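Local coordinates for protein glycoside Hydrolase (Bacteroides plebeius, PDB 5T3B) that is a family 50 glycoside hydrolase from a gut bacterium and, like agarases of that family, probably hydrolyses beta-1,4-galactosidic linkages in agar-type polysaccharides, at residues F193-E198 with E226-Y231. Numbering follows the deposited sequence. Where two conformers were deposited one is given.
Sequences FSFLAE and EWCKEY
Tyr231 drives the edge of its ring onto one face of Phe195, with Tyr231 CE2 3.7 Å from Phe195 CE1. The two planes stand at 87° with centroids 5.0 Å apart, a T-shaped stack in which the hydrogens of one rim meet the pi cloud of the other. Trp227, one helical turn earlier, brings a second edge to Phe195 in an offset edge-to-face pair, its corner atom CZ3 lying 3.9 Å from Phe195 CD2. Phenylalanine suits this place by offering a flat apolar face to two edges. Both partners have CG anti to the backbone N (chi1 175° for Trp227, -167° for Tyr231), which throws their long rings out from helix 224-232 as a double ridge. The six-membered part of Trp227 fits the hollow between Phe195 and Glu198: its CH2 comes 3.5 Å from the backbone O of Phe195, while CZ2 rests 3.7 Å from CB of Glu198, which packs through its aliphatic CB and CG. Tryptophan is long and flat enough to span from helix 224-232 to the first turn of helix 195-203. Cys228, small and apolar, tucks SG against the rim of Phe195. With an alanine at Phe195, a gap would probably open beside Tyr231 and Trp227, leaving both edges without the face they press on. Tyrosine adds a hydroxyl to its ring edge: Tyr231 OH lies near the edge of the Phe193 ring and beside Glu198 CG, and a water 2.8 Å from Tyr231 OH accepts a hydrogen bond from Ser194 N, just where helix 195-203 begins. Ile318 of helix 300-324 touches both Phe195 and Cys228. Together Phe195, Trp227 and Tyr231 form an aromatic cluster that joins the start of helix 195-203 to helix 224-232.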
loop_
_atom_site.group_PDB
_atom_site.type_symbol
_atom_site.label_atom_id
_atom_site.label_comp_id
_atom_site.label_asym_id
_atom_site.label_seq_id
_atom_site.Cartn_x
_atom_site.Cartn_y
_atom_site.Cartn_z
ATOM N N PHE A 193 -5.018 11.175 1.897
ATOM C CA PHE A 193 -5.903 12.269 1.550
ATOM C C PHE A 193 -6.981 11.747 0.603
ATOM O O PHE A 193 -6.975 10.613 0.144
ATOM C CB PHE A 193 -5.103 13.391 0.884
ATOM C CG PHE A 193 -4.115 14.060 1.819
ATOM C CD1 PHE A 193 -2.860 13.528 2.057
ATOM C CD2 PHE A 193 -4.430 15.215 2.468
ATOM C CE1 PHE A 193 -1.964 14.139 2.898
ATOM C CE2 PHE A 193 -3.531 15.838 3.283
ATOM C CZ PHE A 193 -2.315 15.282 3.535
ATOM N N SER A 194 -7.936 12.636 0.320
ATOM C CA SER A 194 -9.074 12.385 -0.571
ATOM C C SER A 194 -9.171 13.535 -1.585
ATOM O O SER A 194 -10.062 14.388 -1.496
ATOM C CB SER A 194 -10.355 12.255 0.230
ATOM O OG SER A 194 -10.290 11.182 1.136
ATOM N N PHE A 195 -8.228 13.582 -2.533
ATOM C CA PHE A 195 -8.123 14.754 -3.392
ATOM C C PHE A 195 -9.398 14.979 -4.236
ATOM O O PHE A 195 -9.845 16.123 -4.376
ATOM C CB PHE A 195 -6.923 14.671 -4.320
ATOM C CG PHE A 195 -5.626 15.165 -3.751
ATOM C CD1 PHE A 195 -5.178 14.814 -2.497
ATOM C CD2 PHE A 195 -4.790 15.980 -4.509
ATOM C CE1 PHE A 195 -3.961 15.231 -2.000
ATOM C CE2 PHE A 195 -3.611 16.436 -4.006
ATOM C CZ PHE A 195 -3.135 16.013 -2.777
ATOM N N LEU A 196 -9.940 13.925 -4.830
ATOM C CA LEU A 196 -11.064 14.149 -5.731
ATOM C C LEU A 196 -12.286 14.723 -4.982
ATOM O O LEU A 196 -12.936 15.673 -5.445
ATOM C CB LEU A 196 -11.411 12.865 -6.471
ATOM C CG LEU A 196 -10.343 12.448 -7.487
ATOM C CD1 LEU A 196 -10.471 10.995 -7.856
ATOM C CD2 LEU A 196 -10.398 13.307 -8.729
ATOM N N ALA A 197 -12.565 14.151 -3.807
ATOM C CA ALA A 197 -13.645 14.653 -2.955
ATOM C C ALA A 197 -13.400 16.058 -2.520
ATOM O O ALA A 197 -14.342 16.880 -2.463
ATOM C CB ALA A 197 -13.890 13.735 -1.776
ATOM N N GLU A 198 -12.147 16.385 -2.127
ATOM C CA GLU A 198 -11.869 17.730 -1.677
ATOM C C GLU A 198 -12.032 18.747 -2.829
ATOM O O GLU A 198 -12.461 19.894 -2.597
ATOM C CB GLU A 198 -10.513 17.809 -1.009
ATOM C CG GLU A 198 -10.533 17.114 0.339
ATOM C CD GLU A 198 -11.380 17.797 1.415
ATOM O OE1 GLU A 198 -11.731 18.906 1.268
ATOM O OE2 GLU A 198 -11.662 17.191 2.453
ATOM N N GLU A 226 -4.872 23.561 -11.154
ATOM C CA GLU A 226 -4.621 24.640 -10.261
ATOM C C GLU A 226 -5.020 24.369 -8.805
ATOM O O GLU A 226 -4.346 24.771 -7.851
ATOM C CB GLU A 226 -5.285 25.941 -10.728
ATOM C CG GLU A 226 -5.003 27.162 -9.878
ATOM C CD GLU A 226 -3.518 27.465 -9.567
ATOM O OE1 GLU A 226 -2.615 27.255 -10.443
ATOM O OE2 GLU A 226 -3.277 27.885 -8.378
ATOM N N TRP A 227 -6.154 23.694 -8.657
ATOM C CA TRP A 227 -6.640 23.356 -7.352
ATOM C C TRP A 227 -5.610 22.424 -6.637
ATOM O O TRP A 227 -5.302 22.610 -5.459
ATOM C CB TRP A 227 -8.029 22.689 -7.390
ATOM C CG TRP A 227 -8.453 22.239 -6.031
ATOM C CD1 TRP A 227 -9.071 22.980 -5.092
ATOM C CD2 TRP A 227 -8.179 21.002 -5.425
ATOM N NE1 TRP A 227 -9.234 22.271 -3.945
ATOM C CE2 TRP A 227 -8.661 21.059 -4.124
ATOM C CE3 TRP A 227 -7.576 19.836 -5.857
ATOM C CZ2 TRP A 227 -8.509 19.976 -3.217
ATOM C CZ3 TRP A 227 -7.435 18.764 -4.955
ATOM C CH2 TRP A 227 -7.873 18.867 -3.662
ATOM N N CYS A 228 -5.055 21.465 -7.385
ATOM C CA CYS A 228 -4.060 20.614 -6.755
ATOM C C CYS A 228 -2.886 21.431 -6.200
ATOM O O CYS A 228 -2.348 21.164 -5.114
ATOM C CB CYS A 228 -3.590 19.518 -7.755
ATOM S SG CYS A 228 -4.741 18.219 -8.084
ATOM N N LYS A 229 -2.407 22.390 -7.016
ATOM C CA LYS A 229 -1.301 23.262 -6.553
ATOM C C LYS A 229 -1.663 23.968 -5.229
ATOM O O LYS A 229 -0.870 24.050 -4.299
ATOM C CB LYS A 229 -0.899 24.232 -7.655
ATOM C CG LYS A 229 -0.138 23.557 -8.788
ATOM C CD LYS A 229 0.137 24.415 -9.975
ATOM C CE LYS A 229 0.945 23.674 -11.013
ATOM N NZ LYS A 229 1.265 24.590 -12.119
ATOM N N GLU A 230 -2.844 24.547 -5.180
ATOM C CA GLU A 230 -3.317 25.250 -4.005
ATOM C C GLU A 230 -3.421 24.320 -2.816
ATOM O O GLU A 230 -3.013 24.667 -1.723
ATOM C CB GLU A 230 -4.627 25.965 -4.301
ATOM C CG GLU A 230 -4.449 27.090 -5.302
ATOM C CD GLU A 230 -5.739 27.759 -5.718
ATOM O OE1 GLU A 230 -6.805 27.486 -5.084
ATOM O OE2 GLU A 230 -5.703 28.569 -6.706
ATOM N N TYR A 231 -3.944 23.099 -3.062
ATOM C CA TYR A 231 -4.154 22.172 -1.946
ATOM C C TYR A 231 -2.824 21.768 -1.356
ATOM O O TYR A 231 -2.677 21.732 -0.141
ATOM C CB TYR A 231 -4.964 20.981 -2.439
ATOM C CG TYR A 231 -5.503 20.123 -1.301
ATOM C CD1 TYR A 231 -6.354 20.638 -0.340
ATOM C CD2 TYR A 231 -5.200 18.767 -1.229
ATOM C CE1 TYR A 231 -6.890 19.831 0.687
ATOM C CE2 TYR A 231 -5.695 17.962 -0.217
ATOM C CZ TYR A 231 -6.543 18.478 0.711
ATOM O OH TYR A 231 -7.060 17.708 1.704
HETATM O O HOH W 1 -8.125 15.079 1.808
#